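Long-range contact in vinylacetyl-CoA Delta-isomerase (Nitrosopumilus maritimus SCM1, PDB 6VJR), which probably isomerises vinylacetyl-CoA and acts as a 4-hydroxybutyryl-CoA dehydratase, using bound FAD and a [4Fe-4S] cluster: residues I322-I336 and V369-I383. Numbering follows the deposited sequence. Where two conformers were deposited one is given.
With FAD (flavin-adenine dinucleotide), chain V.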
ATOM      1  N   ILE A 322      13.413  13.069  -3.849  1.00 12.21           N
ATOM      2  CA  ILE A 322      12.597  13.557  -4.953  1.00 13.41           C
ATOM      3  C   ILE A 322      12.821  12.662  -6.157  1.00 13.29           C
ATOM      4  O   ILE A 322      11.848  12.256  -6.820  1.00 13.09           O
ATOM      5  CB  ILE A 322      12.865  15.047  -5.230  1.00 14.49           C
ATOM      6  CG1 ILE A 322      12.331  15.879  -4.050  1.00 15.24           C
ATOM      7  CG2 ILE A 322      12.288  15.457  -6.593  1.00 15.15           C
ATOM      8  CD1 ILE A 322      12.420  17.380  -4.187  1.00 17.62           C
ATOM      9  N   LYS A 323      14.074  12.320  -6.453  1.00 13.93           N
ATOM     10  CA  LYS A 323      14.299  11.424  -7.585  1.00 14.72           C
ATOM     11  C   LYS A 323      13.543  10.105  -7.383  1.00 12.69           C
ATOM     12  O   LYS A 323      12.945   9.559  -8.317  1.00 13.37           O
ATOM     13  CB  LYS A 323      15.792  11.122  -7.692  1.00 17.49           C
ATOM     14  CG  LYS A 323      16.662  12.262  -8.175  1.00 21.49           C
ATOM     15  CD  LYS A 323      18.122  11.916  -8.450  1.00 26.02           C
ATOM     16  CE  LYS A 323      18.891  11.361  -7.320  1.00 32.35           C
ATOM     17  NZ  LYS A 323      20.309  11.273  -7.689  1.00 39.39           N
ATOM     18  N   ASP A 324      13.534   9.597  -6.140  1.00 12.54           N
ATOM     19  CA  ASP A 324      12.884   8.337  -5.869  1.00 13.01           C
ATOM     20  C   ASP A 324      11.371   8.430  -6.048  1.00 11.86           C
ATOM     21  O   ASP A 324      10.772   7.476  -6.541  1.00 12.13           O
ATOM     22  CB  ASP A 324      13.257   7.825  -4.512  1.00 14.41           C
ATOM     23  CG  ASP A 324      13.053   6.319  -4.435  1.00 19.55           C
ATOM     24  OD1 ASP A 324      13.633   5.593  -5.302  1.00 23.16           O
ATOM     25  OD2 ASP A 324      12.334   5.898  -3.517  1.00 28.44           O
ATOM     26  N   LYS A 325      10.773   9.570  -5.678  1.00 11.50           N
ATOM     27  CA  LYS A 325       9.353   9.784  -5.874  1.00 11.10           C
ATOM     28  C   LYS A 325       8.982   9.883  -7.346  1.00 10.87           C
ATOM     29  O   LYS A 325       7.940   9.340  -7.757  1.00 12.57           O
ATOM     30  CB  LYS A 325       8.905  10.977  -5.030  1.00 11.86           C
ATOM     31  CG  LYS A 325       8.945  10.713  -3.519  1.00 12.80           C
ATOM     32  CD  LYS A 325       8.897  11.989  -2.707  1.00 14.42           C
ATOM     33  CE  LYS A 325       9.123  11.600  -1.260  1.00 15.67           C
ATOM     34  NZ  LYS A 325       9.271  12.676  -0.312  1.00 16.69           N
ATOM     35  N   ILE A 326       9.832  10.530  -8.147  0.51 11.65           N
ATOM     36  CA  ILE A 326       9.553  10.608  -9.574  0.51 12.10           C
ATOM     37  C   ILE A 326       9.673   9.219 -10.215  0.51 11.82           C
ATOM     38  O   ILE A 326       8.922   8.870 -11.136  0.51 12.10           O
ATOM     39  CB  ILE A 326      10.451  11.676 -10.213  0.51 12.94           C
ATOM     40  CG1 ILE A 326      10.111  13.045  -9.671  0.51 14.63           C
ATOM     41  CG2 ILE A 326      10.372  11.654 -11.734  0.51 13.11           C
ATOM     42  CD1 ILE A 326      11.092  14.118 -10.070  0.51 16.02           C
ATOM     43  N   ILE A 327      10.641   8.430  -9.771  1.00 11.21           N
ATOM     44  CA  ILE A 327      10.703   7.031 -10.203  1.00 10.95           C
ATOM     45  C   ILE A 327       9.421   6.284  -9.838  1.00 10.43           C
ATOM     46  O   ILE A 327       8.859   5.531 -10.638  1.00 11.45           O
ATOM     47  CB  ILE A 327      11.966   6.336  -9.698  1.00 11.95           C
ATOM     48  CG1 ILE A 327      13.250   6.935 -10.274  1.00 12.93           C
ATOM     49  CG2 ILE A 327      11.876   4.840  -9.924  1.00 13.35           C
ATOM     50  CD1 ILE A 327      14.521   6.572  -9.517  1.00 14.97           C
ATOM     51  N   GLU A 328       8.927   6.475  -8.624  1.00 10.98           N
ATOM     52  CA  GLU A 328       7.714   5.777  -8.231  1.00 11.66           C
ATOM     53  C   GLU A 328       6.543   6.155  -9.139  1.00 11.58           C
ATOM     54  O   GLU A 328       5.726   5.329  -9.519  1.00 11.42           O
ATOM     55  CB  GLU A 328       7.346   6.042  -6.781  1.00 11.99           C
ATOM     56  CG  GLU A 328       6.266   5.102  -6.239  1.00 12.95           C
ATOM     57  CD  GLU A 328       6.634   3.614  -6.186  1.00 14.20           C
ATOM     58  OE1 GLU A 328       7.854   3.294  -6.115  1.00 16.16           O
ATOM     59  OE2 GLU A 328       5.727   2.735  -6.234  1.00 17.29           O
ATOM     60  N   MET A 329       6.379   7.456  -9.357  1.00 12.01           N
ATOM     61  CA  MET A 329       5.285   7.951 -10.176  1.00 11.34           C
ATOM     62  C   MET A 329       5.399   7.239 -11.534  1.00 10.67           C
ATOM     63  O   MET A 329       4.409   6.814 -12.111  1.00 11.17           O
ATOM     64  CB  MET A 329       5.388   9.478 -10.310  1.00 11.76           C
ATOM     65  CG  MET A 329       5.163  10.257  -9.009  1.00 13.12           C
ATOM     66  SD  MET A 329       5.681  11.985  -9.089  1.00 16.18           S
ATOM     67  CE  MET A 329       4.301  12.765  -9.933  1.00 16.85           C
ATOM     68  N   THR A 330       6.618   7.208 -12.058  1.00 11.03           N
ATOM     69  CA  THR A 330       6.840   6.637 -13.387  1.00 10.89           C
ATOM     70  C   THR A 330       6.475   5.146 -13.417  1.00 10.43           C
ATOM     71  O   THR A 330       5.771   4.671 -14.333  1.00 11.69           O
ATOM     72  CB  THR A 330       8.312   6.823 -13.802  1.00 11.98           C
ATOM     73  OG1 THR A 330       8.605   8.216 -13.923  1.00 14.08           O
ATOM     74  CG2 THR A 330       8.601   6.165 -15.118  1.00 12.99           C
ATOM     75  N   HIS A 331       6.901   4.416 -12.382  1.00 10.60           N
ATOM     76  CA  HIS A 331       6.638   2.987 -12.260  1.00 10.67           C
ATOM     77  C   HIS A 331       5.131   2.695 -12.204  1.00 10.58           C
ATOM     78  O   HIS A 331       4.601   1.854 -12.933  1.00 11.44           O
ATOM     79  CB  HIS A 331       7.293   2.454 -10.976  1.00 11.41           C
ATOM     80  CG  HIS A 331       6.867   1.060 -10.700  1.00 13.28           C
ATOM     81  ND1 HIS A 331       7.222  -0.032 -11.457  1.00 12.85           N
ATOM     82  CD2 HIS A 331       6.087   0.604  -9.755  1.00 14.75           C
ATOM     83  CE1 HIS A 331       6.568  -1.100 -11.012  1.00 15.22           C
ATOM     84  NE2 HIS A 331       5.900  -0.742  -9.921  1.00 14.78           N
ATOM     85  N   LEU A 332       4.403   3.432 -11.374  1.00 10.87           N
ATOM     86  CA  LEU A 332       2.946   3.223 -11.279  1.00 11.50           C
ATOM     87  C   LEU A 332       2.244   3.544 -12.608  1.00 10.71           C
ATOM     88  O   LEU A 332       1.339   2.849 -13.073  1.00 12.48           O
ATOM     89  CB  LEU A 332       2.417   4.091 -10.145  1.00 11.97           C
ATOM     90  CG  LEU A 332       2.916   3.765  -8.738  1.00 12.51           C
ATOM     91  CD1 LEU A 332       2.325   4.727  -7.729  1.00 14.20           C
ATOM     92  CD2 LEU A 332       2.538   2.332  -8.357  1.00 12.86           C
ATOM     93  N   ASN A 333       2.678   4.634 -13.215  1.00 10.89           N
ATOM     94  CA  ASN A 333       2.126   5.076 -14.494  1.00 10.94           C
ATOM     95  C   ASN A 333       2.354   4.025 -15.589  1.00 11.79           C
ATOM     96  O   ASN A 333       1.433   3.658 -16.318  1.00 12.07           O
ATOM     97  CB  ASN A 333       2.718   6.435 -14.875  1.00 12.42           C
ATOM     98  CG  ASN A 333       1.921   7.159 -15.933  1.00 13.00           C
ATOM     99  OD1 ASN A 333       0.695   7.286 -15.824  1.00 13.51           O
ATOM    100  ND2 ASN A 333       2.616   7.689 -16.928  1.00 13.28           N
ATOM    101  N   GLU A 334       3.559   3.466 -15.640  1.00 11.48           N
ATOM    102  CA  GLU A 334       3.857   2.467 -16.656  1.00 11.94           C
ATOM    103  C   GLU A 334       3.170   1.140 -16.395  1.00 11.47           C
ATOM    104  O   GLU A 334       2.902   0.369 -17.309  1.00 13.26           O
ATOM    105  CB  GLU A 334       5.345   2.259 -16.847  1.00 12.82           C
ATOM    106  CG  GLU A 334       6.061   3.523 -17.296  1.00 14.41           C
ATOM    107  CD  GLU A 334       5.648   4.145 -18.618  1.00 16.33           C
ATOM    108  OE1 GLU A 334       5.017   3.469 -19.475  1.00 16.35           O
ATOM    109  OE2 GLU A 334       6.058   5.319 -18.800  1.00 16.26           O
ATOM    110  N   THR A 335       2.870   0.855 -15.130  1.00 10.89           N
ATOM    111  CA  THR A 335       2.138  -0.352 -14.769  1.00 11.37           C
ATOM    112  C   THR A 335       0.751  -0.313 -15.446  1.00 11.67           C
ATOM    113  O   THR A 335       0.250  -1.306 -15.960  1.00 14.14           O
ATOM    114  CB  THR A 335       2.051  -0.479 -13.233  1.00 11.58           C
ATOM    115  OG1 THR A 335       3.352  -0.721 -12.705  1.00 12.43           O
ATOM    116  CG2 THR A 335       1.255  -1.714 -12.836  1.00 12.15           C
ATOM    117  N   ILE A 336       0.077   0.843 -15.393  1.00 11.90           N
ATOM    118  CA  ILE A 336      -1.209   1.019 -16.051  1.00 12.07           C
ATOM    119  C   ILE A 336      -1.032   0.831 -17.551  1.00 11.46           C
ATOM    120  O   ILE A 336      -1.820   0.103 -18.210  1.00 13.02           O
ATOM    121  CB  ILE A 336      -1.821   2.392 -15.717  1.00 13.57           C
ATOM    122  CG1 ILE A 336      -2.141   2.466 -14.243  1.00 14.26           C
ATOM    123  CG2 ILE A 336      -3.039   2.649 -16.596  1.00 14.17           C
ATOM    124  CD1 ILE A 336      -2.312   3.887 -13.757  1.00 16.36           C
ATOM    125  N   VAL A 369      -5.918   1.777 -12.489  0.60 10.60           N
ATOM    126  CA  VAL A 369      -6.306   3.171 -12.718  0.60 11.11           C
ATOM    127  C   VAL A 369      -7.098   3.747 -11.536  0.60 10.80           C
ATOM    128  O   VAL A 369      -6.987   4.940 -11.241  0.60 11.07           O
ATOM    129  CB  VAL A 369      -7.049   3.295 -14.063  0.60 11.77           C
ATOM    130  CG1 VAL A 369      -7.798   4.602 -14.248  0.60 11.43           C
ATOM    131  CG2 VAL A 369      -6.073   3.080 -15.198  0.60 12.56           C
ATOM    132  N   THR A 370      -7.907   2.918 -10.849  1.00 11.00           N
ATOM    133  CA  THR A 370      -8.723   3.394  -9.716  1.00 10.62           C
ATOM    134  C   THR A 370      -7.862   3.759  -8.505  1.00 10.83           C
ATOM    135  O   THR A 370      -8.375   4.422  -7.582  1.00 11.55           O
ATOM    136  CB  THR A 370      -9.855   2.442  -9.297  1.00 10.45           C
ATOM    137  OG1 THR A 370      -9.299   1.330  -8.587  1.00 11.93           O
ATOM    138  CG2 THR A 370     -10.737   2.021 -10.478  1.00 10.84           C
ATOM    139  N   ARG A 371      -6.603   3.297  -8.508  1.00 10.88           N
ATOM    140  CA  ARG A 371      -5.686   3.450  -7.378  1.00 10.34           C
ATOM    141  C   ARG A 371      -4.564   4.454  -7.671  1.00 11.86           C
ATOM    142  O   ARG A 371      -4.320   5.382  -6.904  1.00 13.03           O
ATOM    143  CB  ARG A 371      -5.106   2.066  -7.048  1.00 11.20           C
ATOM    144  CG  ARG A 371      -6.136   1.082  -6.521  1.00 11.93           C
ATOM    145  CD  ARG A 371      -5.589  -0.324  -6.382  1.00 14.36           C
ATOM    146  NE  ARG A 371      -6.539  -1.193  -5.690  1.00 15.96           N
ATOM    147  CZ  ARG A 371      -6.363  -2.480  -5.436  1.00 16.07           C
ATOM    148  NH1 ARG A 371      -5.285  -3.100  -5.824  1.00 17.62           N
ATOM    149  NH2 ARG A 371      -7.268  -3.163  -4.761  1.00 17.60           N
ATOM    150  N   PHE A 372      -3.824   4.209  -8.742  1.00 10.58           N
ATOM    151  CA  PHE A 372      -2.505   4.818  -8.883  1.00 11.14           C
ATOM    152  C   PHE A 372      -2.557   6.329  -9.137  1.00 11.15           C
ATOM    153  O   PHE A 372      -1.663   7.050  -8.650  1.00 10.96           O
ATOM    154  CB  PHE A 372      -1.624   4.127  -9.915  1.00 11.63           C
ATOM    155  CG  PHE A 372      -1.302   2.689  -9.587  1.00 11.99           C
ATOM    156  CD1 PHE A 372      -1.478   2.156  -8.296  1.00 12.86           C
ATOM    157  CD2 PHE A 372      -0.787   1.847 -10.575  1.00 13.16           C
ATOM    158  CE1 PHE A 372      -1.179   0.825  -8.043  1.00 14.04           C
ATOM    159  CE2 PHE A 372      -0.467   0.535 -10.286  1.00 14.40           C
ATOM    160  CZ  PHE A 372      -0.678   0.028  -9.013  1.00 14.07           C
ATOM    161  N   PRO A 373      -3.498   6.889  -9.946  1.00 11.14           N
ATOM    162  CA  PRO A 373      -3.534   8.347 -10.127  1.00 12.06           C
ATOM    163  C   PRO A 373      -3.554   9.086  -8.790  1.00 10.63           C
ATOM    164  O   PRO A 373      -2.993  10.178  -8.684  1.00 11.03           O
ATOM    165  CB  PRO A 373      -4.760   8.592 -11.012  1.00 13.45           C
ATOM    166  CG  PRO A 373      -4.822   7.290 -11.807  1.00 12.67           C
ATOM    167  CD  PRO A 373      -4.522   6.216 -10.774  1.00 11.97           C
ATOM    168  N   TYR A 374      -4.269   8.510  -7.815  1.00 10.82           N
ATOM    169  CA  TYR A 374      -4.354   9.127  -6.500  1.00 10.75           C
ATOM    170  C   TYR A 374      -2.986   9.218  -5.838  1.00 11.60           C
ATOM    171  O   TYR A 374      -2.682  10.203  -5.174  1.00 13.17           O
ATOM    172  CB  TYR A 374      -5.394   8.416  -5.668  1.00 10.95           C
ATOM    173  CG  TYR A 374      -6.839   8.663  -6.088  1.00 11.18           C
ATOM    174  CD1 TYR A 374      -7.437   7.890  -7.077  1.00 11.75           C
ATOM    175  CD2 TYR A 374      -7.603   9.668  -5.527  1.00 11.35           C
ATOM    176  CE1 TYR A 374      -8.750   8.094  -7.464  1.00 12.72           C
ATOM    177  CE2 TYR A 374      -8.918   9.881  -5.879  1.00 11.20           C
ATOM    178  CZ  TYR A 374      -9.476   9.127  -6.909  1.00 11.22           C
ATOM    179  OH  TYR A 374     -10.781   9.246  -7.270  1.00 13.15           O
ATOM    180  N   GLU A 375      -2.156   8.204  -6.030  1.00 11.12           N
ATOM    181  CA  GLU A 375      -0.821   8.209  -5.455  1.00 11.43           C
ATOM    182  C   GLU A 375       0.124   9.137  -6.226  1.00  9.82           C
ATOM    183  O   GLU A 375       0.988   9.852  -5.676  1.00 11.49           O
ATOM    184  CB  GLU A 375      -0.302   6.791  -5.400  1.00 13.20           C
ATOM    185  CG  GLU A 375       1.082   6.688  -4.727  1.00 13.88           C
ATOM    186  CD  GLU A 375       1.268   7.153  -3.287  1.00 16.86           C
ATOM    187  OE1 GLU A 375       0.268   7.531  -2.667  1.00 17.57           O
ATOM    188  OE2 GLU A 375       2.431   7.206  -2.794  1.00 18.04           O
ATOM    189  N   ILE A 376       0.022   9.119  -7.572  1.00 10.71           N
ATOM    190  CA  ILE A 376       0.847  10.008  -8.371  1.00 11.19           C
ATOM    191  C   ILE A 376       0.553  11.457  -7.983  1.00 10.08           C
ATOM    192  O   ILE A 376       1.469  12.304  -7.856  1.00 12.27           O
ATOM    193  CB  ILE A 376       0.611   9.679  -9.863  1.00 11.71           C
ATOM    194  CG1 ILE A 376       1.091   8.251 -10.237  1.00 12.51           C
ATOM    195  CG2 ILE A 376       1.296  10.699 -10.753  1.00 12.82           C
ATOM    196  CD1 ILE A 376       0.657   7.772 -11.602  1.00 13.67           C
ATOM    197  N   SER A 377      -0.723  11.768  -7.769  0.57 10.09           N
ATOM    198  CA  SER A 377      -1.110  13.105  -7.367  0.57 10.21           C
ATOM    199  C   SER A 377      -0.556  13.468  -5.993  0.57 10.42           C
ATOM    200  O   SER A 377      -0.084  14.590  -5.797  0.57 11.67           O
ATOM    201  CB  SER A 377      -2.606  13.222  -7.379  0.57 11.28           C
ATOM    202  OG  SER A 377      -3.075  13.127  -8.706  0.57 12.29           O
ATOM    203  N   ARG A 378      -0.629  12.538  -5.048  1.00 10.80           N
ATOM    204  CA  ARG A 378      -0.096  12.776  -3.706  1.00 10.67           C
ATOM    205  C   ARG A 378       1.387  13.119  -3.778  1.00 10.00           C
ATOM    206  O   ARG A 378       1.858  14.082  -3.183  1.00 11.63           O
ATOM    207  CB  ARG A 378      -0.339  11.570  -2.810  1.00  9.93           C
ATOM    208  CG  ARG A 378      -0.026  11.815  -1.346  1.00 10.48           C
ATOM    209  CD  ARG A 378      -0.324  10.585  -0.515  1.00 12.22           C
ATOM    210  NE  ARG A 378       0.667   9.533  -0.648  1.00 12.45           N
ATOM    211  CZ  ARG A 378       1.832   9.498  -0.031  1.00 13.16           C
ATOM    212  NH1 ARG A 378       2.102  10.321   0.990  1.00 14.00           N
ATOM    213  NH2 ARG A 378       2.675   8.550  -0.359  1.00 15.08           N
ATOM    214  N   LEU A 379       2.144  12.334  -4.548  1.00 10.62           N
ATOM    215  CA  LEU A 379       3.579  12.534  -4.668  1.00 11.18           C
ATOM    216  C   LEU A 379       3.902  13.870  -5.334  1.00 11.21           C
ATOM    217  O   LEU A 379       4.871  14.530  -4.968  1.00 12.04           O
ATOM    218  CB  LEU A 379       4.250  11.368  -5.377  1.00 11.59           C
ATOM    219  CG  LEU A 379       4.163  10.029  -4.651  1.00 13.11           C
ATOM    220  CD1 LEU A 379       4.734   8.932  -5.493  1.00 14.99           C
ATOM    221  CD2 LEU A 379       4.846  10.078  -3.276  1.00 15.99           C
ATOM    222  N   ALA A 380       3.148  14.217  -6.377  1.00 11.33           N
ATOM    223  CA  ALA A 380       3.301  15.535  -7.004  1.00 11.72           C
ATOM    224  C   ALA A 380       3.131  16.682  -6.006  1.00 12.34           C
ATOM    225  O   ALA A 380       3.884  17.664  -6.024  1.00 12.45           O
ATOM    226  CB  ALA A 380       2.385  15.674  -8.218  1.00 12.86           C
ATOM    227  N   GLN A 381       2.149  16.557  -5.123  0.57 11.63           N
ATOM    228  CA  GLN A 381       1.917  17.607  -4.143  0.57 12.43           C
ATOM    229  C   GLN A 381       3.058  17.656  -3.136  0.57 12.56           C
ATOM    230  O   GLN A 381       3.447  18.735  -2.713  0.57 13.11           O
ATOM    231  CB  GLN A 381       0.589  17.410  -3.427  0.57 12.53           C
ATOM    232  CG  GLN A 381      -0.601  17.576  -4.350  0.57 12.18           C
ATOM    233  CD  GLN A 381      -1.891  17.763  -3.585  0.57 12.43           C
ATOM    234  OE1 GLN A 381      -1.930  17.683  -2.343  0.57 12.31           O
ATOM    235  NE2 GLN A 381      -2.946  18.081  -4.320  0.57 12.78           N
ATOM    236  N   ASP A 382       3.588  16.499  -2.743  1.00 12.26           N
ATOM    237  CA  ASP A 382       4.775  16.472  -1.860  1.00 11.58           C
ATOM    238  C   ASP A 382       5.926  17.263  -2.498  1.00 12.15           C
ATOM    239  O   ASP A 382       6.542  18.179  -1.918  1.00 13.73           O
ATOM    240  CB  ASP A 382       5.187  15.033  -1.615  1.00 12.06           C
ATOM    241  CG  ASP A 382       6.414  14.788  -0.738  1.00 13.24           C
ATOM    242  OD1 ASP A 382       7.078  15.785  -0.281  1.00 14.78           O
ATOM    243  OD2 ASP A 382       6.722  13.594  -0.500  1.00 14.80           O
ATOM    244  N   ILE A 383       6.227  16.931  -3.765  1.00 10.79           N
ATOM    245  CA  ILE A 383       7.355  17.564  -4.444  1.00 12.28           C
ATOM    246  C   ILE A 383       7.127  19.068  -4.610  1.00 11.52           C
ATOM    247  O   ILE A 383       8.068  19.848  -4.568  1.00 13.44           O
ATOM    248  CB  ILE A 383       7.616  16.852  -5.782  1.00 12.00           C
ATOM    249  CG1 ILE A 383       8.044  15.394  -5.542  1.00 13.15           C
ATOM    250  CG2 ILE A 383       8.636  17.626  -6.597  1.00 12.77           C
ATOM    251  CD1 ILE A 383       8.033  14.505  -6.734  1.00 13.19           C
TER
HETATM  252  PA  FAD V 603       9.348  22.950   0.098  1.00 13.73           P
HETATM  253  O1A FAD V 603      10.312  23.071   1.214  1.00 14.59           O
HETATM  254  O2A FAD V 603       9.601  23.701  -1.163  1.00 14.44           O
HETATM  255  O5B FAD V 603       9.175  21.394  -0.149  1.00 13.10           O
HETATM  256  C5B FAD V 603       8.913  20.892  -1.484  1.00 12.57           C
HETATM  257  C4B FAD V 603       9.595  19.557  -1.656  1.00 12.81           C
HETATM  258  O4B FAD V 603      11.022  19.790  -1.691  1.00 13.42           O
HETATM  259  C3B FAD V 603       9.365  18.531  -0.515  1.00 12.63           C
HETATM  260  O3B FAD V 603       9.350  17.200  -1.039  1.00 12.85           O
HETATM  261  C2B FAD V 603      10.598  18.742   0.404  1.00 13.51           C
HETATM  262  O2B FAD V 603      10.978  17.638   1.205  1.00 13.59           O
HETATM  263  C1B FAD V 603      11.664  19.062  -0.638  1.00 14.14           C
HETATM  264  N9A FAD V 603      12.796  19.825  -0.138  1.00 14.11           N
HETATM  265  C8A FAD V 603      12.820  21.141   0.239  1.00 14.92           C
HETATM  266  N7A FAD V 603      14.004  21.550   0.640  1.00 15.74           N
HETATM  267  C5A FAD V 603      14.812  20.441   0.526  1.00 14.39           C
HETATM  268  C6A FAD V 603      16.186  20.249   0.776  1.00 16.27           C
HETATM  269  N6A FAD V 603      16.989  21.220   1.195  1.00 19.68           N
HETATM  270  N1A FAD V 603      16.696  19.005   0.587  1.00 17.12           N
HETATM  271  C2A FAD V 603      15.854  18.060   0.141  1.00 17.01           C
HETATM  272  N3A FAD V 603      14.551  18.125  -0.124  1.00 15.96           N
HETATM  273  C4A FAD V 603      14.082  19.364   0.044  1.00 14.96           C
HETATM  274  N1  FAD V 603       3.862  27.362   8.241  1.00 15.02           N
HETATM  275  C2  FAD V 603       3.816  28.253   9.279  1.00 14.20           C
HETATM  276  O2  FAD V 603       4.821  28.771   9.765  1.00 16.57           O
HETATM  277  N3  FAD V 603       2.596  28.612   9.810  1.00 15.69           N
HETATM  278  C4  FAD V 603       1.359  28.144   9.463  1.00 14.90           C
HETATM  279  O4  FAD V 603       0.326  28.603   9.966  1.00 15.79           O
HETATM  280  C4X FAD V 603       1.400  27.285   8.325  1.00 14.69           C
HETATM  281  N5  FAD V 603       0.233  26.820   7.850  1.00 16.08           N
HETATM  282  C5X FAD V 603       0.252  26.146   6.646  1.00 14.50           C
HETATM  283  C6  FAD V 603      -0.942  25.816   5.996  1.00 14.56           C
HETATM  284  C7  FAD V 603      -0.949  25.195   4.745  1.00 13.79           C
HETATM  285  C7M FAD V 603      -2.246  24.943   4.019  1.00 15.31           C
HETATM  286  C8  FAD V 603       0.240  24.666   4.238  1.00 13.95           C
HETATM  287  C8M FAD V 603       0.284  23.973   2.906  1.00 14.26           C
HETATM  288  C9  FAD V 603       1.430  24.986   4.861  1.00 14.02           C
HETATM  289  C9A FAD V 603       1.459  25.714   6.072  1.00 13.99           C
HETATM  290  N10 FAD V 603       2.654  26.074   6.700  1.00 15.13           N
HETATM  291  C10 FAD V 603       2.685  26.946   7.775  1.00 14.30           C
HETATM  292  C1' FAD V 603       3.906  25.859   5.957  1.00 15.45           C
HETATM  293  C2' FAD V 603       4.499  24.463   5.968  1.00 13.18           C
HETATM  294  O2' FAD V 603       5.216  24.315   7.188  1.00 15.44           O
HETATM  295  C3' FAD V 603       5.417  24.309   4.769  1.00 13.64           C
HETATM  296  O3' FAD V 603       4.556  24.190   3.649  1.00 13.54           O
HETATM  297  C4' FAD V 603       6.402  23.139   4.889  1.00 12.97           C
HETATM  298  O4' FAD V 603       7.425  23.360   5.853  1.00 16.12           O
HETATM  299  C5' FAD V 603       7.030  22.789   3.559  1.00 12.87           C
HETATM  300  O5' FAD V 603       7.775  23.958   3.109  1.00 13.50           O
HETATM  301  P   FAD V 603       7.505  24.510   1.635  1.00 13.89           P
HETATM  302  O1P FAD V 603       6.086  24.763   1.443  1.00 13.27           O
HETATM  303  O2P FAD V 603       8.462  25.622   1.438  1.00 14.13           O
HETATM  304  O3P FAD V 603       7.879  23.348   0.640  1.00 14.51           O
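K325, M329 and L332 of helix 322-336 meet D382, L379 and F372 of helix 372-383 as the two run antiparallel, their axes 9.6 Å apart at an angle of 162°. Both belong to the C-terminal 4-hydroxyphenylacetate 3-hydroxylase family region, of the acyl-CoA dehydrogenase clan. The interlock is knobs-into-holes in both directions: M329 enters the hole made by I376, L379, A380 and I383, while I383 enters that of I322, K325, I326 and M329. A bend at the thioether turns M329 CE onto I376 CG2, at 3.7 Å, and the methyl of A380. Further along, L332 CD2 stands over the centre of the F372 ring, 3.8 Å from the centroid and 1° off its normal, a CH-pi contact; T335 CG2 meets the same ring in plane at its edge. K325, extended beyond CG, makes a salt bridge from NZ to D382 OD2 at 2.7 Å, on the syn side but 29° out of the carboxylate plane. D382 OD1 accepts a hydrogen bond from FAD O3B at 2.8 Å, in a pocket shared with K151 and R154 of the third subunit. D382 therefore ties a ribose hydroxyl of FAD to the facing helix, and the lysine probably stabilises its carboxylate as an anion and acceptor.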